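Local structure of shikimate kinase (Bacteroides thetaiotaomicron, 3VAA) at residues G32-G37 with R133-A138; L124-D129 with N176-E181; K43-K48 with S188-L193; I28-Y33 with N96-T101; W58-R63 with R85-E90. The protein probably catalyses the magnesium-dependent transfer of phosphate from ATP to the 3-hydroxyl of shikimate, a step on the route to chorismate. All coordinates share one frame; numbering follows the deposited sequence. Where two conformers were deposited one is given.

Contact 1. Residues G32-G37 with R133-A138; sequences GYMGAG and RRLRIA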
# COMPACT_ATOMS: atom_id res chain seq x y z
N GLY A 32 -2.86 2.01 -1.36
CA GLY A 32 -2.54 2.72 -2.59
C GLY A 32 -1.92 1.79 -3.60
O GLY A 32 -1.68 0.62 -3.33
N TYR A 33 -1.64 2.33 -4.79
CA TYR A 33 -1.14 1.53 -5.89
C TYR A 33 0.34 1.27 -5.78
O TYR A 33 1.03 1.94 -5.01
CB TYR A 33 -1.45 2.27 -7.20
CG TYR A 33 -1.37 1.45 -8.47
CD1 TYR A 33 -2.16 0.31 -8.65
CD2 TYR A 33 -0.53 1.83 -9.51
CE1 TYR A 33 -2.08 -0.44 -9.81
CE2 TYR A 33 -0.46 1.10 -10.69
CZ TYR A 33 -1.24 -0.03 -10.83
OH TYR A 33 -1.15 -0.74 -12.00
N MET A 34 0.83 0.29 -6.53
CA MET A 34 2.27 0.08 -6.62
C MET A 34 2.92 1.38 -7.09
O MET A 34 2.40 2.07 -8.00
CB MET A 34 2.63 -1.05 -7.60
CG MET A 34 2.13 -0.87 -9.01
SD MET A 34 2.77 -2.14 -10.11
CE MET A 34 1.91 -1.80 -11.62
N GLY A 35 4.04 1.72 -6.48
CA GLY A 35 4.76 2.93 -6.82
C GLY A 35 4.36 4.14 -6.00
O GLY A 35 5.05 5.15 -6.05
N ALA A 36 3.27 4.03 -5.24
CA ALA A 36 2.77 5.18 -4.44
C ALA A 36 3.69 5.59 -3.30
O ALA A 36 3.65 6.73 -2.87
CB ALA A 36 1.37 4.89 -3.90
N GLY A 37 4.51 4.67 -2.82
CA GLY A 37 5.43 4.94 -1.71
C GLY A 37 5.05 4.33 -0.37
O GLY A 37 5.51 4.80 0.66
N ARG A 133 6.53 7.95 -13.86
CA ARG A 133 7.98 8.09 -13.68
C ARG A 133 8.56 7.01 -12.77
O ARG A 133 9.53 6.32 -13.12
CB ARG A 133 8.31 9.45 -13.11
CG ARG A 133 9.80 9.76 -13.06
CD ARG A 133 9.98 11.11 -12.43
NE ARG A 133 9.61 11.05 -11.01
CZ ARG A 133 8.99 12.01 -10.34
NH1 ARG A 133 8.58 13.11 -10.95
NH2 ARG A 133 8.73 11.85 -9.06
N ARG A 134 7.97 6.85 -11.58
CA ARG A 134 8.48 5.89 -10.62
C ARG A 134 8.47 4.46 -11.13
O ARG A 134 9.43 3.73 -10.93
CB ARG A 134 7.68 5.94 -9.31
CG ARG A 134 7.85 7.23 -8.54
CD ARG A 134 6.91 7.23 -7.32
NE ARG A 134 7.09 8.40 -6.48
CZ ARG A 134 6.33 8.71 -5.43
NH1 ARG A 134 5.32 7.93 -5.07
NH2 ARG A 134 6.58 9.81 -4.75
N LEU A 135 7.39 4.07 -11.79
CA LEU A 135 7.26 2.70 -12.27
C LEU A 135 8.16 2.43 -13.46
O LEU A 135 8.65 1.32 -13.62
CB LEU A 135 5.78 2.36 -12.54
CG LEU A 135 4.93 2.34 -11.26
CD1 LEU A 135 3.44 2.24 -11.57
CD2 LEU A 135 5.33 1.21 -10.31
N ARG A 136 8.39 3.45 -14.29
CA ARG A 136 9.34 3.35 -15.41
C ARG A 136 10.72 3.03 -14.88
O ARG A 136 11.43 2.16 -15.41
CB ARG A 136 9.45 4.70 -16.13
CG ARG A 136 8.77 4.82 -17.45
CD ARG A 136 9.13 6.20 -18.04
NE ARG A 136 9.57 6.11 -19.42
CZ ARG A 136 9.94 7.16 -20.15
NH1 ARG A 136 9.89 8.38 -19.63
NH2 ARG A 136 10.35 6.98 -21.40
N ILE A 137 11.11 3.76 -13.85
CA ILE A 137 12.43 3.58 -13.24
C ILE A 137 12.54 2.24 -12.52
O ILE A 137 13.62 1.64 -12.47
CB ILE A 137 12.73 4.73 -12.27
CG1 ILE A 137 12.91 6.02 -13.06
CG2 ILE A 137 13.99 4.46 -11.50
CD1 ILE A 137 14.10 6.01 -13.99
N ALA A 138 11.42 1.76 -12.00
CA ALA A 138 11.36 0.47 -11.31
C ALA A 138 10.75 -0.63 -12.20
O ALA A 138 10.29 -1.66 -11.69
CB ALA A 138 10.50 0.60 -10.05
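Arg-134 reaches from helix 128-137 to the loop 32-37 and meets it with the end of its chain. CB starts on the side facing the loop, with CG anti to the carbonyl carbon (chi1 -67°), and the chain then runs extended to NE, which carries CD to 3.1 Å from Gly-35 O. NE itself passes that oxygen and forms a salt bridge with Glu-181, while NH2 turns to Ala-177 O. NH1 is left for the loop. It donates to Gly-35 O at 3.0 Å, in the carbonyl plane and on a lone pair, with an N-H...O angle of 159°, and the oxygen lies close to the guanidinium plane. A second, weak bond from NH1 to Ala-36 O, also 3.0 Å, has an angle of 126°. With each of the three nitrogens bonded, rotation of the guanidinium is fixed.

Beside it Leu-135 supplies the apolar half. CD1 is 3.7 Å from Met-34 O, and CD2 lies 4.0 Å from Met-34 CG. Gly-35 has no side chain between its CA and Leu-135 CD2, which are 3.9 Å apart. The turn from Tyr-33 to Ala-36 is a type II beta turn, closed by Ala-36 N to Tyr-33 O. Gly-35 to Gly-37 belong to the predicted ATP site, and the loop, joining strand 27-31 to helix 38-49, is consistent with a P-loop (Walker A motif).

Contact 2. Residues L124-D129 with N176-E181; sequences LNVHPD and NADELE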
# COMPACT_ATOMS: atom_id res chain seq x y z
N LEU A 124 -2.49 6.68 -0.02
CA LEU A 124 -1.39 7.45 -0.60
C LEU A 124 -1.77 7.77 -2.04
O LEU A 124 -1.64 6.94 -2.94
CB LEU A 124 -0.05 6.70 -0.58
CG LEU A 124 0.67 6.65 0.77
CD1 LEU A 124 -0.13 5.91 1.81
CD2 LEU A 124 2.08 6.02 0.58
N ASN A 125 -2.32 8.96 -2.21
CA ASN A 125 -2.76 9.45 -3.49
C ASN A 125 -1.58 10.03 -4.24
O ASN A 125 -0.96 10.99 -3.78
CB ASN A 125 -3.84 10.53 -3.24
CG ASN A 125 -4.34 11.17 -4.53
OD1 ASN A 125 -4.47 10.51 -5.56
ND2 ASN A 125 -4.63 12.46 -4.46
N VAL A 126 -1.29 9.43 -5.38
CA VAL A 126 -0.15 9.84 -6.22
C VAL A 126 -0.62 10.05 -7.66
O VAL A 126 -1.28 9.20 -8.25
CB VAL A 126 0.97 8.83 -6.13
CG1 VAL A 126 2.17 9.23 -7.05
CG2 VAL A 126 1.45 8.70 -4.66
N HIS A 127 -0.28 11.21 -8.20
CA HIS A 127 -0.67 11.58 -9.54
C HIS A 127 -0.07 10.58 -10.53
O HIS A 127 1.06 10.14 -10.36
CB HIS A 127 -0.16 12.98 -9.85
CG HIS A 127 -0.79 13.60 -11.06
ND1 HIS A 127 -0.33 13.37 -12.34
CD2 HIS A 127 -1.83 14.46 -11.19
CE1 HIS A 127 -1.06 14.06 -13.20
NE2 HIS A 127 -1.98 14.73 -12.53
N PRO A 128 -0.82 10.23 -11.57
CA PRO A 128 -0.32 9.25 -12.54
C PRO A 128 1.01 9.66 -13.21
O PRO A 128 1.77 8.78 -13.58
CB PRO A 128 -1.45 9.14 -13.57
CG PRO A 128 -2.59 9.81 -13.01
CD PRO A 128 -2.23 10.57 -11.79
N ASP A 129 1.28 10.95 -13.36
CA ASP A 129 2.55 11.38 -13.95
C ASP A 129 3.69 10.92 -13.06
O ASP A 129 4.75 10.53 -13.56
CB ASP A 129 2.63 12.91 -14.12
CG ASP A 129 1.67 13.44 -15.18
OD1 ASP A 129 1.16 12.64 -16.00
OD2 ASP A 129 1.43 14.67 -15.20
N ASN A 176 -1.45 13.18 -0.13
CA ASN A 176 -0.68 13.31 -1.37
C ASN A 176 0.75 12.84 -1.13
O ASN A 176 1.50 13.42 -0.32
CB ASN A 176 -0.75 14.75 -1.90
CG ASN A 176 0.09 14.96 -3.15
OD1 ASN A 176 1.25 14.54 -3.21
ND2 ASN A 176 -0.48 15.65 -4.15
N ALA A 177 1.13 11.76 -1.82
CA ALA A 177 2.42 11.14 -1.65
C ALA A 177 3.31 11.35 -2.88
O ALA A 177 4.20 10.54 -3.15
CB ALA A 177 2.22 9.64 -1.34
N ASP A 178 3.07 12.44 -3.62
CA ASP A 178 3.84 12.77 -4.83
C ASP A 178 5.31 13.00 -4.56
O ASP A 178 6.14 12.74 -5.44
CB ASP A 178 3.34 14.06 -5.50
CG ASP A 178 1.99 13.91 -6.18
OD1 ASP A 178 1.59 12.77 -6.48
OD2 ASP A 178 1.34 14.96 -6.45
N GLU A 179 5.64 13.49 -3.37
CA GLU A 179 7.02 13.91 -3.09
C GLU A 179 7.70 13.06 -2.06
O GLU A 179 7.57 13.29 -0.87
CB GLU A 179 7.03 15.40 -2.69
CG GLU A 179 6.56 16.33 -3.83
CD GLU A 179 6.84 17.81 -3.60
OE1 GLU A 179 6.57 18.30 -2.48
OE2 GLU A 179 7.29 18.49 -4.56
N LEU A 180 8.40 12.02 -2.54
CA LEU A 180 9.13 11.09 -1.67
C LEU A 180 10.45 10.77 -2.31
O LEU A 180 11.04 9.70 -2.07
CB LEU A 180 8.31 9.80 -1.47
CG LEU A 180 6.96 9.90 -0.77
CD1 LEU A 180 6.24 8.56 -0.88
CD2 LEU A 180 7.11 10.31 0.69
N GLU A 181 10.97 11.73 -3.07
CA GLU A 181 12.16 11.49 -3.88
C GLU A 181 13.54 11.81 -3.29
O GLU A 181 14.54 11.63 -3.97
CB GLU A 181 11.96 12.15 -5.25
CG GLU A 181 11.32 11.25 -6.32
CD GLU A 181 9.87 10.80 -6.09
OE1 GLU A 181 9.17 11.31 -5.19
OE2 GLU A 181 9.43 9.93 -6.87
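Asp-178 holds its CG anti to the carbonyl carbon (chi1 -71°), which turns OD1 across to the backbone of Val-126 and His-127. There OD1 accepts from His-127 N at 3.0 Å, using its syn lone pair. Val-126, with CG1 anti to its own nitrogen (chi1 178°), sets that methyl 3.6 Å from Asp-178 OD1 and the other, CG2, 3.5 Å from Ala-177 CB. Leu-124 CB meets the same alanine methyl at 3.8 Å.

Ala-177 N donates to Asn-125 O at 3.0 Å, from above the carbonyl plane, a bond of the parallel bridge between Asn-125 and Asn-176 that joins strand 120-125 to the outermost strand, 173-176. Asn-176 OD1 accepts from Asp-178 N in an Asx turn, and its ND2 donates to Asp-178 OD2 at 3.0 Å, from 70° out of the carboxylate plane. Both carboxylate oxygens thus accept from neutral N-H groups, which would be expected to stabilise the charged form and probably restricts its rotation.

Contact 3. Residues K43-K48 with S188-L193; sequences KAFARK and SSVQRL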
# COMPACT_ATOMS: atom_id res chain seq x y z
N LYS A 43 7.92 2.96 6.20
CA LYS A 43 9.12 2.73 7.03
C LYS A 43 9.60 4.01 7.71
O LYS A 43 9.99 3.98 8.87
CB LYS A 43 10.24 2.10 6.21
CG LYS A 43 9.97 0.66 5.83
CD LYS A 43 11.13 -0.01 5.13
CE LYS A 43 10.83 -1.48 4.85
NZ LYS A 43 12.02 -2.22 4.32
N ALA A 44 9.54 5.13 6.99
CA ALA A 44 9.98 6.41 7.55
C ALA A 44 9.00 6.90 8.62
O ALA A 44 9.42 7.47 9.63
CB ALA A 44 10.15 7.47 6.45
N PHE A 45 7.71 6.65 8.40
CA PHE A 45 6.67 7.04 9.34
C PHE A 45 6.81 6.22 10.61
O PHE A 45 6.79 6.77 11.72
CB PHE A 45 5.27 6.86 8.72
CG PHE A 45 4.15 7.56 9.48
CD1 PHE A 45 4.24 8.91 9.77
CD2 PHE A 45 2.99 6.89 9.83
CE1 PHE A 45 3.22 9.58 10.47
CE2 PHE A 45 1.95 7.55 10.50
CZ PHE A 45 2.08 8.90 10.82
N ALA A 46 6.98 4.90 10.45
CA ALA A 46 7.14 4.01 11.60
C ALA A 46 8.35 4.40 12.43
O ALA A 46 8.28 4.45 13.66
CB ALA A 46 7.22 2.54 11.16
N ARG A 47 9.47 4.66 11.74
CA ARG A 47 10.69 5.10 12.41
C ARG A 47 10.43 6.35 13.26
O ARG A 47 10.84 6.43 14.43
CB ARG A 47 11.83 5.34 11.40
CG ARG A 47 12.65 4.08 11.07
CD ARG A 47 13.94 4.34 10.22
NE ARG A 47 13.65 4.41 8.79
CZ ARG A 47 13.56 5.52 8.05
NH1 ARG A 47 13.26 5.42 6.75
NH2 ARG A 47 13.76 6.73 8.58
N LYS A 48 9.72 7.31 12.67
CA LYS A 48 9.35 8.57 13.34
C LYS A 48 8.50 8.31 14.59
O LYS A 48 8.73 8.94 15.63
CB LYS A 48 8.55 9.45 12.37
CG LYS A 48 8.29 10.88 12.85
CD LYS A 48 9.59 11.67 12.90
CE LYS A 48 9.34 13.15 13.16
NZ LYS A 48 10.61 13.90 13.09
N SER A 188 9.58 15.67 5.19
CA SER A 188 8.49 16.62 5.10
C SER A 188 7.14 15.90 5.06
O SER A 188 6.17 16.31 5.72
CB SER A 188 8.64 17.46 3.83
OG SER A 188 7.61 18.41 3.76
N SER A 189 7.09 14.83 4.28
CA SER A 189 5.88 14.03 4.13
C SER A 189 5.52 13.37 5.44
O SER A 189 4.36 13.37 5.84
CB SER A 189 6.04 13.00 3.02
OG SER A 189 6.14 13.66 1.77
N VAL A 190 6.52 12.80 6.11
CA VAL A 190 6.30 12.19 7.41
C VAL A 190 5.68 13.19 8.39
O VAL A 190 4.72 12.86 9.09
CB VAL A 190 7.63 11.66 7.99
CG1 VAL A 190 7.50 11.41 9.48
CG2 VAL A 190 8.06 10.40 7.23
N GLN A 191 6.19 14.43 8.40
CA GLN A 191 5.68 15.47 9.28
C GLN A 191 4.24 15.87 8.95
O GLN A 191 3.43 16.07 9.85
CB GLN A 191 6.59 16.72 9.23
CG GLN A 191 8.01 16.47 9.77
CD GLN A 191 8.94 17.66 9.59
OE1 GLN A 191 8.54 18.71 9.08
NE2 GLN A 191 10.20 17.50 9.99
N ARG A 192 3.95 15.99 7.67
CA ARG A 192 2.61 16.35 7.23
C ARG A 192 1.61 15.23 7.55
O ARG A 192 0.46 15.49 7.95
CB ARG A 192 2.63 16.60 5.73
CG ARG A 192 1.35 17.23 5.19
CD ARG A 192 1.51 17.57 3.70
NE ARG A 192 2.81 18.19 3.42
CZ ARG A 192 3.85 17.60 2.83
NH1 ARG A 192 3.77 16.35 2.38
NH2 ARG A 192 4.98 18.27 2.65
N LEU A 193 2.05 13.99 7.36
CA LEU A 193 1.19 12.85 7.65
C LEU A 193 0.91 12.74 9.15
O LEU A 193 -0.23 12.47 9.58
CB LEU A 193 1.82 11.56 7.14
CG LEU A 193 0.93 10.33 7.28
CD1 LEU A 193 -0.39 10.55 6.52
CD2 LEU A 193 1.68 9.12 6.77
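The ring of Phe-45 receives Leu-193 squarely on one face: CD2 sits 3.8 Å from the ring centroid and only 2° off the normal, a CH-pi contact over the centre. At the ring edge, near its plane, lies Val-190 O, 3.9 Å from CE1. Phe-45 holds CG anti to the backbone N (chi1 -166°), a torsion that swings the ring from the flank of its helix toward helix 183-196. The leucine side chain crosses it at about a right angle, with CD2 over the centre and CG coming close toward CE1 and CZ.

Val-190 divides its branches between Ala-44 and Lys-48. CG2 touches Ala-44 CB at 3.7 Å, whereas CG1 packs on the aliphatic part of Lys-48, 3.5 Å from CG, and also borders Phe-45 CD1. Lys-48 is bent at chi2 as it passes the valine, and its ammonium group goes on to a salt bridge with Glu-187. The apolar stem is thus used for packing and the charged tip for a polar partner on the same neighbouring helix.

The short helical segments approach to 9.5 Å between axes at a crossing angle of -64°, with Phe-45 and Val-190 nearest by CA. Helices 38-49 and 183-196 both pack against the parallel sheet, Phe-45 on Ile-28 and Val-98 and Leu-193 on Phe-175, as in the P-loop, nucleoside-monophosphate-kinase-like alpha/beta fold of shikimate kinases.

Contact 4. Residues I28-Y33 with N96-T101; sequences IFLTGY and NVVIST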
# COMPACT_ATOMS: atom_id res chain seq x y z
N ILE A 28 -1.84 2.07 12.15
CA ILE A 28 -2.01 2.74 10.86
C ILE A 28 -1.99 1.75 9.70
O ILE A 28 -1.17 0.84 9.67
CB ILE A 28 -0.83 3.75 10.61
CG1 ILE A 28 -0.60 4.67 11.81
CG2 ILE A 28 -1.06 4.56 9.32
CD1 ILE A 28 -1.75 5.50 12.17
N PHE A 29 -2.91 1.92 8.75
CA PHE A 29 -2.93 1.09 7.54
C PHE A 29 -2.63 2.02 6.35
O PHE A 29 -3.26 3.04 6.21
CB PHE A 29 -4.28 0.45 7.28
CG PHE A 29 -4.70 -0.55 8.30
CD1 PHE A 29 -4.22 -1.84 8.24
CD2 PHE A 29 -5.63 -0.22 9.29
CE1 PHE A 29 -4.62 -2.77 9.15
CE2 PHE A 29 -6.03 -1.16 10.22
CZ PHE A 29 -5.52 -2.42 10.16
N LEU A 30 -1.68 1.63 5.50
CA LEU A 30 -1.37 2.40 4.30
C LEU A 30 -1.87 1.61 3.10
O LEU A 30 -1.65 0.39 2.98
CB LEU A 30 0.13 2.68 4.18
CG LEU A 30 0.78 3.36 5.40
CD1 LEU A 30 2.30 3.50 5.20
CD2 LEU A 30 0.16 4.70 5.72
N THR A 31 -2.56 2.33 2.22
CA THR A 31 -3.15 1.76 1.03
C THR A 31 -2.77 2.61 -0.18
O THR A 31 -2.43 3.80 -0.06
CB THR A 31 -4.69 1.70 1.13
OG1 THR A 31 -5.23 3.02 1.16
CG2 THR A 31 -5.16 0.91 2.40
N GLY A 32 -2.86 2.01 -1.36
CA GLY A 32 -2.54 2.72 -2.59
C GLY A 32 -1.92 1.79 -3.60
O GLY A 32 -1.68 0.62 -3.33
N TYR A 33 -1.64 2.33 -4.79
CA TYR A 33 -1.14 1.53 -5.89
C TYR A 33 0.34 1.27 -5.78
O TYR A 33 1.03 1.94 -5.01
CB TYR A 33 -1.45 2.27 -7.20
CG TYR A 33 -1.37 1.45 -8.47
CD1 TYR A 33 -2.16 0.31 -8.65
CD2 TYR A 33 -0.53 1.83 -9.51
CE1 TYR A 33 -2.08 -0.44 -9.81
CE2 TYR A 33 -0.46 1.10 -10.69
CZ TYR A 33 -1.24 -0.03 -10.83
OH TYR A 33 -1.15 -0.74 -12.00
N ASN A 96 0.46 -0.67 18.10
CA ASN A 96 1.65 0.17 17.89
C ASN A 96 2.43 -0.33 16.69
O ASN A 96 3.52 -0.89 16.82
CB ASN A 96 2.50 0.22 19.15
CG ASN A 96 1.79 0.89 20.27
OD1 ASN A 96 1.17 1.93 20.06
ND2 ASN A 96 1.85 0.31 21.46
N VAL A 97 1.84 -0.10 15.52
CA VAL A 97 2.40 -0.60 14.29
C VAL A 97 1.90 0.21 13.10
O VAL A 97 0.85 0.84 13.15
CB VAL A 97 1.98 -2.11 14.11
CG1 VAL A 97 0.45 -2.25 13.99
CG2 VAL A 97 2.64 -2.71 12.93
N VAL A 98 2.71 0.22 12.04
CA VAL A 98 2.33 0.81 10.76
C VAL A 98 2.30 -0.37 9.82
O VAL A 98 3.28 -1.12 9.73
CB VAL A 98 3.34 1.85 10.24
CG1 VAL A 98 2.92 2.30 8.83
CG2 VAL A 98 3.40 3.02 11.21
N ILE A 99 1.18 -0.54 9.12
CA ILE A 99 0.94 -1.66 8.25
C ILE A 99 0.70 -1.25 6.81
O ILE A 99 -0.20 -0.48 6.52
CB ILE A 99 -0.30 -2.46 8.71
CG1 ILE A 99 -0.10 -2.97 10.14
CG2 ILE A 99 -0.58 -3.61 7.71
CD1 ILE A 99 -1.33 -3.50 10.84
N SER A 100 1.52 -1.76 5.91
CA SER A 100 1.35 -1.51 4.49
C SER A 100 0.59 -2.69 3.86
O SER A 100 0.82 -3.86 4.22
CB SER A 100 2.68 -1.34 3.80
OG SER A 100 2.47 -1.20 2.42
N THR A 101 -0.33 -2.39 2.96
CA THR A 101 -1.14 -3.41 2.31
C THR A 101 -0.83 -3.46 0.81
O THR A 101 -0.36 -2.50 0.23
CB THR A 101 -2.66 -3.15 2.54
OG1 THR A 101 -3.02 -1.89 1.98
CG2 THR A 101 -2.97 -3.14 4.02
O HOH W 1 -3.39 -0.88 -0.77
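Phe-29 and Ile-99 lie side by side on one face of the sheet, pointing the same way, with the phenyl CE1 3.8 Å from Ile-99 CD1. On the other face Leu-30 CD1 meets Val-98 CG1 at 3.9 Å, and Ile-28 stands next to Val-98 more loosely. Helix 111-118 packs on Phe-29 through Met-115, and helix 38-49 covers the face of Ile-28 and Val-98, so both faces are buried.

Between these layers the backbones pair in parallel, their axes 4.7 Å apart and 21° from parallel. Ile-28 O accepts from Ile-99 N, and Ile-99 O from Leu-30 N, each at 2.8 Å. Toward the carboxyl ends the pairing becomes more polar. Leu-30 O takes two donors from one residue, Thr-101 N at 3.1 Å and Thr-101 OG1 at 2.8 Å. The hydroxyl comes within reach because OG1 stands between the backbone N and the carbonyl carbon (chi1 61°). The same OG1 accepts from a water, which in turn accepts from Gly-32 N, bridging the two segments just where they separate. Lys-38, a predicted ATP-binding residue, bonds to Gly-32 O and Thr-101 O. Strand 27-31 is the middle of five parallel strands, with 97-100 beside it, and runs into the probable P-loop.

Contact 5. Residues W58-R63 with R85-E90; sequences WYIEER and RNMLHE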
# COMPACT_ATOMS: atom_id res chain seq x y z
N TRP A 58 4.83 -9.35 3.02
CA TRP A 58 5.92 -10.02 3.74
C TRP A 58 5.33 -10.94 4.80
O TRP A 58 5.78 -12.09 4.97
CB TRP A 58 6.88 -9.00 4.37
CG TRP A 58 7.89 -9.58 5.34
CD1 TRP A 58 9.11 -10.08 5.03
CD2 TRP A 58 7.74 -9.70 6.76
NE1 TRP A 58 9.74 -10.53 6.18
CE2 TRP A 58 8.92 -10.30 7.25
CE3 TRP A 58 6.73 -9.36 7.67
CZ2 TRP A 58 9.12 -10.57 8.61
CZ3 TRP A 58 6.92 -9.63 9.03
CH2 TRP A 58 8.12 -10.23 9.48
N TYR A 59 4.32 -10.43 5.52
CA TYR A 59 3.69 -11.22 6.58
C TYR A 59 3.08 -12.52 6.03
O TYR A 59 3.23 -13.61 6.60
CB TYR A 59 2.65 -10.35 7.30
CG TYR A 59 2.01 -11.03 8.47
CD1 TYR A 59 2.61 -10.98 9.72
CD2 TYR A 59 0.81 -11.72 8.34
CE1 TYR A 59 2.03 -11.62 10.80
CE2 TYR A 59 0.22 -12.33 9.42
CZ TYR A 59 0.84 -12.29 10.65
OH TYR A 59 0.28 -12.91 11.75
N ILE A 60 2.42 -12.39 4.89
CA ILE A 60 1.83 -13.53 4.18
C ILE A 60 2.90 -14.58 3.85
O ILE A 60 2.72 -15.76 4.11
CB ILE A 60 1.14 -13.05 2.90
CG1 ILE A 60 -0.19 -12.35 3.22
CG2 ILE A 60 0.91 -14.25 1.94
CD1 ILE A 60 -0.80 -11.54 2.02
N GLU A 61 4.03 -14.13 3.30
CA GLU A 61 5.11 -15.06 2.93
C GLU A 61 5.70 -15.76 4.14
O GLU A 61 6.07 -16.96 4.06
CB GLU A 61 6.20 -14.36 2.12
CG GLU A 61 5.67 -13.74 0.83
CD GLU A 61 6.76 -13.29 -0.14
OE1 GLU A 61 7.97 -13.43 0.18
OE2 GLU A 61 6.40 -12.85 -1.25
N GLU A 62 5.82 -15.03 5.26
CA GLU A 62 6.32 -15.63 6.51
C GLU A 62 5.38 -16.72 7.04
O GLU A 62 5.81 -17.75 7.54
CB GLU A 62 6.47 -14.57 7.60
CG GLU A 62 7.62 -13.61 7.41
CD GLU A 62 8.98 -14.26 7.57
OE1 GLU A 62 9.93 -13.77 6.93
OE2 GLU A 62 9.11 -15.24 8.32
N ARG A 63 4.08 -16.49 6.94
CA ARG A 63 3.09 -17.44 7.45
C ARG A 63 2.95 -18.70 6.63
O ARG A 63 2.79 -19.80 7.17
CB ARG A 63 1.73 -16.76 7.61
CG ARG A 63 1.70 -15.84 8.82
CD ARG A 63 1.47 -16.56 10.13
NE ARG A 63 0.04 -16.78 10.39
CZ ARG A 63 -0.64 -17.89 10.10
NH1 ARG A 63 -0.03 -18.95 9.59
NH2 ARG A 63 -1.93 -17.94 10.36
N ARG A 85 -7.05 -11.56 3.03
CA ARG A 85 -8.04 -11.09 3.97
C ARG A 85 -7.80 -11.66 5.37
O ARG A 85 -7.82 -10.96 6.36
CB ARG A 85 -9.43 -11.49 3.45
CG ARG A 85 -10.61 -11.13 4.33
CD ARG A 85 -10.88 -12.18 5.41
NE ARG A 85 -12.11 -11.88 6.16
CZ ARG A 85 -12.37 -12.33 7.39
NH1 ARG A 85 -11.51 -13.11 8.04
NH2 ARG A 85 -13.49 -11.98 7.98
N ASN A 86 -7.56 -12.96 5.44
CA ASN A 86 -7.32 -13.59 6.72
C ASN A 86 -6.05 -13.05 7.41
O ASN A 86 -6.04 -12.82 8.61
CB ASN A 86 -7.25 -15.11 6.56
CG ASN A 86 -8.58 -15.71 6.20
OD1 ASN A 86 -9.64 -15.16 6.56
ND2 ASN A 86 -8.55 -16.89 5.56
N MET A 87 -5.00 -12.78 6.63
CA MET A 87 -3.79 -12.25 7.21
C MET A 87 -3.97 -10.78 7.62
O MET A 87 -3.41 -10.34 8.64
CB MET A 87 -2.60 -12.44 6.26
CG MET A 87 -2.18 -13.91 6.06
SD MET A 87 -1.93 -14.84 7.59
CE MET A 87 -3.56 -15.58 7.88
N LEU A 88 -4.75 -10.03 6.87
CA LEU A 88 -5.12 -8.65 7.24
C LEU A 88 -5.78 -8.69 8.63
O LEU A 88 -5.47 -7.86 9.49
CB LEU A 88 -6.08 -8.04 6.23
CG LEU A 88 -6.63 -6.65 6.54
CD1 LEU A 88 -5.47 -5.64 6.71
CD2 LEU A 88 -7.60 -6.18 5.44
N HIS A 89 -6.69 -9.65 8.86
CA HIS A 89 -7.33 -9.76 10.16
C HIS A 89 -6.36 -10.10 11.28
O HIS A 89 -6.54 -9.66 12.41
CB HIS A 89 -8.54 -10.71 10.09
CG HIS A 89 -9.72 -10.09 9.40
ND1 HIS A 89 -10.93 -9.91 10.03
CD2 HIS A 89 -9.83 -9.51 8.18
CE1 HIS A 89 -11.76 -9.31 9.20
NE2 HIS A 89 -11.13 -9.05 8.08
N GLU A 90 -5.33 -10.87 10.97
CA GLU A 90 -4.31 -11.17 11.97
C GLU A 90 -3.48 -9.94 12.34
O GLU A 90 -3.29 -9.65 13.52
CB GLU A 90 -3.38 -12.29 11.50
CG GLU A 90 -4.02 -13.65 11.45
CD GLU A 90 -2.99 -14.77 11.38
OE1 GLU A 90 -1.78 -14.47 11.35
OE2 GLU A 90 -3.38 -15.95 11.34
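Glu-90 and Arg-63 approach from opposite directions and form a side-on, two-pronged salt bridge, their carboxylate and guanidinium planes only 20° apart. Arg-63 NE donates to Glu-90 OE1 at 3.1 Å through the syn lone pair, and NH2 donates to OE2 at 2.7 Å; both oxygens lie in the guanidinium plane. Bends at chi2 and chi3 fold the arginine back so that this edge faces the glutamate.

Tyr-59 arrives differently, with its ring plane 80° from the carboxylate. Its OH donates to Glu-90 OE1 at 2.6 Å, nearly in line with the C-O bond, giving that oxygen two donors and pinning the carboxylate's rotation. These residues connect helix 56-64, which carries the predicted shikimate-binding Asp-57, to helix 68-91, which carries the likewise predicted Arg-81; the short segments cross at 102°, with axes 10.1 Å apart.

Met-87 supplies the apolar part of the contact. Its sulfur is 3.8 Å from Tyr-59 CE2, an oblique Met-aromatic contact, and lies over one face of the Arg-63 guanidinium, while its CG rests 3.8 Å from Ile-60 CG1. Ile-60 in turn packs on Leu-71 and Leu-83 of the longer helix, and Leu-56 and Phe-64 of helix 56-64 also touch Met-87.

Contact 4 is the core: all its touching residues are buried, and it lies nearest the centre of the chain. Contact 3 is also buried, but between helices, and abuts contact 4 through helix 38-49, where Ala-46 meets Val-98. Contacts 1 and 2 share helix 128-137 and are tied by Arg-134 to Glu-181, while Leu-124 N to Thr-31 O links contact 2 with contact 4 through neighbouring strands. Contact 5 lies across the chain's centre from contacts 1 and 2 and meets contact 4 through Leu-88 on Phe-29. The partly buried contacts 1, 2 and 5 mix apolar packing with polar side chains: a guanidinium on carbonyls, a carboxylate on a backbone N-H, and a salt bridge.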